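Local structure of protein TP_0956 (Treponema pallidum subsp. pallidum, 3U64) at residues R33-E38 against Q46-V51; K53-L58 against G73-M78. The protein is a lipoprotein of the tetratricopeptide-repeat clan that probably serves as the T-component of a TRAP transporter. One frame throughout, in Å; residues are numbered along the deposited sequence.

Contact 1: residues R33-E38 against Q46-V51; sequences RVFTEE and QSLPLV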
loop_
_atom_site.group_PDB
_atom_site.type_symbol
_atom_site.label_atom_id
_atom_site.label_comp_id
_atom_site.label_asym_id
_atom_site.label_seq_id
_atom_site.Cartn_x
_atom_site.Cartn_y
_atom_site.Cartn_z
ATOM N N ARG A 33 4.020 16.089 9.551
ATOM C CA ARG A 33 4.447 15.681 10.891
ATOM C C ARG A 33 4.176 14.193 11.170
ATOM O O ARG A 33 5.008 13.493 11.752
ATOM C CB ARG A 33 3.745 16.551 11.938
ATOM C CG ARG A 33 4.236 16.366 13.369
ATOM C CD ARG A 33 3.303 17.081 14.344
ATOM N NE ARG A 33 3.679 16.886 15.741
ATOM C CZ ARG A 33 2.881 17.156 16.772
ATOM N NH1 ARG A 33 1.658 17.626 16.562
ATOM N NH2 ARG A 33 3.301 16.951 18.016
ATOM N N VAL A 34 3.021 13.702 10.734
ATOM C CA VAL A 34 2.701 12.294 10.935
ATOM C C VAL A 34 3.596 11.356 10.150
ATOM O O VAL A 34 3.700 10.180 10.487
ATOM C CB VAL A 34 1.206 11.974 10.698
ATOM C CG1 VAL A 34 0.355 12.798 11.647
ATOM C CG2 VAL A 34 0.802 12.221 9.259
ATOM N N PHE A 35 4.256 11.874 9.112
ATOM C CA PHE A 35 5.238 11.078 8.383
ATOM C C PHE A 35 6.644 11.292 8.935
ATOM O O PHE A 35 7.346 10.324 9.196
ATOM C CB PHE A 35 5.179 11.330 6.864
ATOM C CG PHE A 35 3.884 10.890 6.238
ATOM C CD1 PHE A 35 3.727 9.599 5.767
ATOM C CD2 PHE A 35 2.807 11.754 6.160
ATOM C CE1 PHE A 35 2.517 9.179 5.222
ATOM C CE2 PHE A 35 1.599 11.338 5.605
ATOM C CZ PHE A 35 1.457 10.054 5.142
ATOM N N THR A 36 7.038 12.545 9.157
ATOM C CA THR A 36 8.424 12.856 9.536
ATOM C C THR A 36 8.796 12.465 10.962
ATOM O O THR A 36 9.986 12.307 11.276
ATOM C CB THR A 36 8.781 14.355 9.312
ATOM O OG1 THR A 36 7.967 15.182 10.157
ATOM C CG2 THR A 36 8.564 14.733 7.857
ATOM N N GLU A 37 7.794 12.303 11.822
ATOM C CA GLU A 37 8.056 11.877 13.204
ATOM C C GLU A 37 7.756 10.386 13.427
ATOM O O GLU A 37 7.798 9.876 14.548
ATOM C CB GLU A 37 7.282 12.753 14.191
ATOM C CG GLU A 37 7.554 14.261 14.016
ATOM C CD GLU A 37 9.029 14.574 13.738
ATOM O OE1 GLU A 37 9.905 13.986 14.419
ATOM O OE2 GLU A 37 9.312 15.400 12.832
ATOM N N GLU A 38 7.450 9.699 12.339
ATOM C CA GLU A 38 7.129 8.282 12.375
ATOM C C GLU A 38 8.391 7.483 12.752
ATOM O O GLU A 38 9.514 7.899 12.433
ATOM C CB GLU A 38 6.554 7.875 11.008
ATOM C CG GLU A 38 5.995 6.473 10.885
ATOM C CD GLU A 38 4.964 6.151 11.932
ATOM O OE1 GLU A 38 3.764 6.309 11.662
ATOM O OE2 GLU A 38 5.351 5.729 13.031
ATOM N N GLN A 46 4.110 2.129 2.916
ATOM C CA GLN A 46 2.840 1.683 2.335
ATOM C C GLN A 46 1.846 2.812 2.095
ATOM O O GLN A 46 0.954 2.685 1.259
ATOM C CB GLN A 46 2.194 0.602 3.199
ATOM C CG GLN A 46 3.054 -0.648 3.290
ATOM C CD GLN A 46 2.357 -1.779 3.999
ATOM O OE1 GLN A 46 1.177 -2.043 3.762
ATOM N NE2 GLN A 46 3.082 -2.460 4.880
ATOM N N SER A 47 1.999 3.917 2.817
ATOM C CA SER A 47 1.069 5.031 2.652
ATOM C C SER A 47 1.578 6.107 1.708
ATOM O O SER A 47 0.787 6.823 1.116
ATOM C CB SER A 47 0.652 5.625 4.011
ATOM O OG SER A 47 1.772 5.923 4.813
ATOM N N LEU A 48 2.891 6.208 1.522
ATOM C CA LEU A 48 3.427 7.292 0.698
ATOM C C LEU A 48 2.990 7.271 -0.804
ATOM O O LEU A 48 2.728 8.323 -1.387
ATOM C CB LEU A 48 4.949 7.404 0.847
ATOM C CG LEU A 48 5.428 8.265 2.018
ATOM C CD1 LEU A 48 6.943 8.440 1.989
ATOM C CD2 LEU A 48 4.731 9.627 1.992
ATOM N N PRO A 49 2.884 6.079 -1.418
ATOM C CA PRO A 49 2.507 6.076 -2.843
ATOM C C PRO A 49 1.239 6.878 -3.219
ATOM O O PRO A 49 1.325 7.694 -4.145
ATOM C CB PRO A 49 2.354 4.586 -3.165
ATOM C CG PRO A 49 3.319 3.911 -2.201
ATOM C CD PRO A 49 3.176 4.717 -0.926
ATOM N N LEU A 50 0.099 6.671 -2.562
ATOM C CA LEU A 50 -1.091 7.442 -2.952
ATOM C C LEU A 50 -0.885 8.923 -2.694
ATOM O O LEU A 50 -1.333 9.755 -3.471
ATOM C CB LEU A 50 -2.367 6.946 -2.271
ATOM C CG LEU A 50 -3.689 7.629 -2.651
ATOM C CD1 LEU A 50 -3.921 7.748 -4.184
ATOM C CD2 LEU A 50 -4.848 6.891 -1.993
ATOM N N VAL A 51 -0.188 9.250 -1.611
ATOM C CA VAL A 51 0.199 10.635 -1.333
ATOM C C VAL A 51 0.981 11.263 -2.501
ATOM O O VAL A 51 0.682 12.379 -2.947
ATOM C CB VAL A 51 1.037 10.701 -0.050
ATOM C CG1 VAL A 51 1.544 12.104 0.194
ATOM C CG2 VAL A 51 0.193 10.217 1.136
#

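Contact 2: residues K53-L58 against G73-M78; sequences KVYEAL and GRLYIM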
loop_
_atom_site.group_PDB
_atom_site.type_symbol
_atom_site.label_atom_id
_atom_site.label_comp_id
_atom_site.label_asym_id
_atom_site.label_seq_id
_atom_site.Cartn_x
_atom_site.Cartn_y
_atom_site.Cartn_z
ATOM N N LYS A 53 0.802 10.326 -5.491
ATOM C CA LYS A 53 -0.136 10.426 -6.595
ATOM C C LYS A 53 -1.072 11.623 -6.447
ATOM O O LYS A 53 -1.332 12.333 -7.419
ATOM C CB LYS A 53 -0.888 9.114 -6.770
ATOM C CG LYS A 53 -0.009 7.994 -7.337
ATOM C CD LYS A 53 0.069 8.141 -8.839
ATOM C CE LYS A 53 1.493 8.115 -9.335
ATOM N NZ LYS A 53 1.575 8.773 -10.687
ATOM N N VAL A 54 -1.550 11.873 -5.232
ATOM C CA VAL A 54 -2.411 13.031 -4.995
ATOM C C VAL A 54 -1.682 14.349 -5.226
ATOM O O VAL A 54 -2.206 15.247 -5.890
ATOM C CB VAL A 54 -3.040 13.004 -3.593
ATOM C CG1 VAL A 54 -3.696 14.335 -3.283
ATOM C CG2 VAL A 54 -4.071 11.866 -3.507
ATOM N N TYR A 55 -0.469 14.474 -4.699
ATOM C CA TYR A 55 0.283 15.704 -4.920
ATOM C C TYR A 55 0.542 15.879 -6.398
ATOM O O TYR A 55 0.455 16.979 -6.938
ATOM C CB TYR A 55 1.618 15.680 -4.186
ATOM C CG TYR A 55 1.528 16.162 -2.762
ATOM C CD1 TYR A 55 1.148 15.301 -1.734
ATOM C CD2 TYR A 55 1.835 17.472 -2.437
ATOM C CE1 TYR A 55 1.072 15.744 -0.414
ATOM C CE2 TYR A 55 1.765 17.925 -1.120
ATOM C CZ TYR A 55 1.385 17.057 -0.116
ATOM O OH TYR A 55 1.320 17.512 1.185
ATOM N N GLU A 56 0.868 14.775 -7.052
ATOM C CA GLU A 56 1.171 14.821 -8.453
ATOM C C GLU A 56 -0.036 15.355 -9.206
ATOM O O GLU A 56 0.111 16.210 -10.075
ATOM C CB GLU A 56 1.574 13.436 -8.951
ATOM C CG GLU A 56 2.395 13.427 -10.208
ATOM C CD GLU A 56 2.923 12.028 -10.515
ATOM O OE1 GLU A 56 2.589 11.109 -9.745
ATOM O OE2 GLU A 56 3.667 11.843 -11.505
ATOM N N ALA A 57 -1.229 14.858 -8.871
ATOM C CA ALA A 57 -2.445 15.311 -9.543
ATOM C C ALA A 57 -2.739 16.799 -9.250
ATOM O O ALA A 57 -3.122 17.561 -10.139
ATOM C CB ALA A 57 -3.641 14.431 -9.162
ATOM N N LEU A 58 -2.545 17.209 -8.001
ATOM C CA LEU A 58 -2.731 18.608 -7.641
ATOM C C LEU A 58 -1.794 19.482 -8.454
ATOM O O LEU A 58 -2.177 20.541 -8.947
ATOM C CB LEU A 58 -2.482 18.817 -6.152
ATOM C CG LEU A 58 -3.587 18.249 -5.268
ATOM C CD1 LEU A 58 -3.323 18.544 -3.796
ATOM C CD2 LEU A 58 -4.925 18.834 -5.707
ATOM N N GLY A 73 8.000 17.301 -6.252
ATOM C CA GLY A 73 9.375 16.972 -6.624
ATOM C C GLY A 73 10.174 16.397 -5.463
ATOM O O GLY A 73 10.797 15.350 -5.589
ATOM N N ARG A 74 10.147 17.089 -4.325
ATOM C CA ARG A 74 10.871 16.666 -3.133
ATOM C C ARG A 74 10.400 15.279 -2.695
ATOM O O ARG A 74 11.201 14.417 -2.328
ATOM C CB ARG A 74 10.677 17.706 -1.998
ATOM C CG ARG A 74 10.968 17.196 -0.582
ATOM C CD ARG A 74 10.756 18.281 0.482
ATOM N NE ARG A 74 9.522 19.031 0.265
ATOM C CZ ARG A 74 9.395 20.347 0.441
ATOM N NH1 ARG A 74 10.434 21.074 0.839
ATOM N NH2 ARG A 74 8.227 20.942 0.215
ATOM N N LEU A 75 9.089 15.078 -2.743
ATOM C CA LEU A 75 8.477 13.828 -2.325
ATOM C C LEU A 75 8.974 12.627 -3.135
ATOM O O LEU A 75 9.309 11.578 -2.564
ATOM C CB LEU A 75 6.969 13.947 -2.467
ATOM C CG LEU A 75 6.164 13.426 -1.299
ATOM C CD1 LEU A 75 6.858 13.746 0.012
ATOM C CD2 LEU A 75 4.780 14.040 -1.362
ATOM N N TYR A 76 8.987 12.768 -4.460
ATOM C CA TYR A 76 9.508 11.714 -5.328
ATOM C C TYR A 76 10.965 11.409 -5.015
ATOM O O TYR A 76 11.351 10.239 -4.943
ATOM C CB TYR A 76 9.325 12.056 -6.809
ATOM C CG TYR A 76 8.019 11.507 -7.336
ATOM C CD1 TYR A 76 6.901 12.327 -7.474
ATOM C CD2 TYR A 76 7.883 10.153 -7.624
ATOM C CE1 TYR A 76 5.694 11.822 -7.923
ATOM C CE2 TYR A 76 6.675 9.627 -8.069
ATOM C CZ TYR A 76 5.582 10.474 -8.218
ATOM O OH TYR A 76 4.373 9.977 -8.648
ATOM N N ILE A 77 11.765 12.453 -4.802
ATOM C CA ILE A 77 13.196 12.259 -4.528
ATOM C C ILE A 77 13.447 11.548 -3.184
ATOM O O ILE A 77 14.287 10.641 -3.093
ATOM C CB ILE A 77 13.984 13.591 -4.594
ATOM C CG1 ILE A 77 13.982 14.118 -6.030
ATOM C CG2 ILE A 77 15.429 13.390 -4.119
ATOM C CD1 ILE A 77 14.335 15.566 -6.148
ATOM N N MET A 78 12.695 11.933 -2.153
ATOM C CA MET A 78 12.825 11.302 -0.835
ATOM C C MET A 78 12.311 9.876 -0.859
ATOM O O MET A 78 12.937 8.970 -0.306
ATOM C CB MET A 78 12.070 12.105 0.215
ATOM C CG MET A 78 12.484 13.567 0.216
ATOM S SD MET A 78 11.751 14.487 1.587
ATOM C CE MET A 78 12.817 13.936 2.928
#

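Contact 1: residues R33-E38 against Q46-V51
Phe35 is the one residue of 33-38 that reaches helix 41-61 within 46-51, and its ring meets three side chains there. Ser47 OG comes to the rim of the ring close to its plane, 3.4 Å from Phe35 CE1. Leu48 approaches from another direction, its CD2 standing 3.9 Å from Phe35 CD1 and obliquely placed, while the two side chains run past each other in opposite senses. Farther along the helix, Val51 CG2 lies 4.2 Å from Phe35 CZ, again at an oblique position. With CG anti to the carbonyl carbon (chi1 -65°), the Phe35 ring is carried out from its short helix toward the longer one. No hydrogen bond joins the two segments; the Ser47 hydroxyl is bonded to Leu43 O, one turn back in its own helix. The contact thus docks the short N-terminal helix 33-36 on helix 41-61, at the start of an almost wholly helical chain belonging to the tetratricopeptide-repeat clan. Beyond the first shell, Phe31 meets the Phe35 ring edge-to-face and Val44 adds a further apolar contact, while Leu48 also packs on Tyr79 and Phe83 of helix 66-89. At the end of helix 33-36, Thr36 OG1 donates to Glu37 OE2 at 3.0 Å from above the carboxylate plane. Glu38, in turn, forms salt bridges with Lys53 and Arg112 of the second subunit.

Contact 2: residues K53-L58 against G73-M78
Tyr55 and Leu75 supply the apolar part of an antiparallel helix pair, in which helix 41-61 and the following helix 66-89 form a helical hairpin consistent with the tetratricopeptide-repeat clan. The local axes approach to 10.2 Å with 150° between their directions. Leu75 CD2 sits over one face of the Tyr55 ring in a CH-pi contact, 4.2 Å from the ring centroid and displaced toward the rim; the two side chains cross at about a right angle. Leu68, Ala71 and Val72 of helix 66-89 also touch Tyr55.

The polar part gathers at the buried Glu56. Its CG is anti to the backbone N (chi1 -158°) and the chain beyond is extended, which carries the carboxylate to the end of Tyr76, with carboxylate and ring planes 73° apart. Tyr76 OH donates to Glu56 OE1, but the modelled 2.4 Å is implausibly short and its exact length doubtful. OE2 is bonded to Tyr116 OH of helix 96-124. The stronger partner of Lys53 NZ is Glu38 of the third subunit. Within its own helix, bends at chi2 and chi3 bring Lys53 NZ to Glu56 OE1, one turn further along, in a 2.7 Å salt bridge from above the carboxylate plane.

Overall arrangement
From the N terminus, contact 1 comes first: 33-38 turns back through seven intervening residues, mostly helical, onto 46-51 of helix 41-61. Contact 2 opens farther along that same helix and closes over the turn into helix 66-89. The two loops follow in series, neither nested nor crossed, with centres about 12 Å apart. Helix 41-61 is their shared element, joining the N-terminal helix 33-36 to the hairpin partner 66-89. They meet where Val51 CG1 packs against Leu75 CD2 at 4.1 Å. Both contacts also touch the third subunit, so this N-terminal region contributes to the packing of the three-chain assembly.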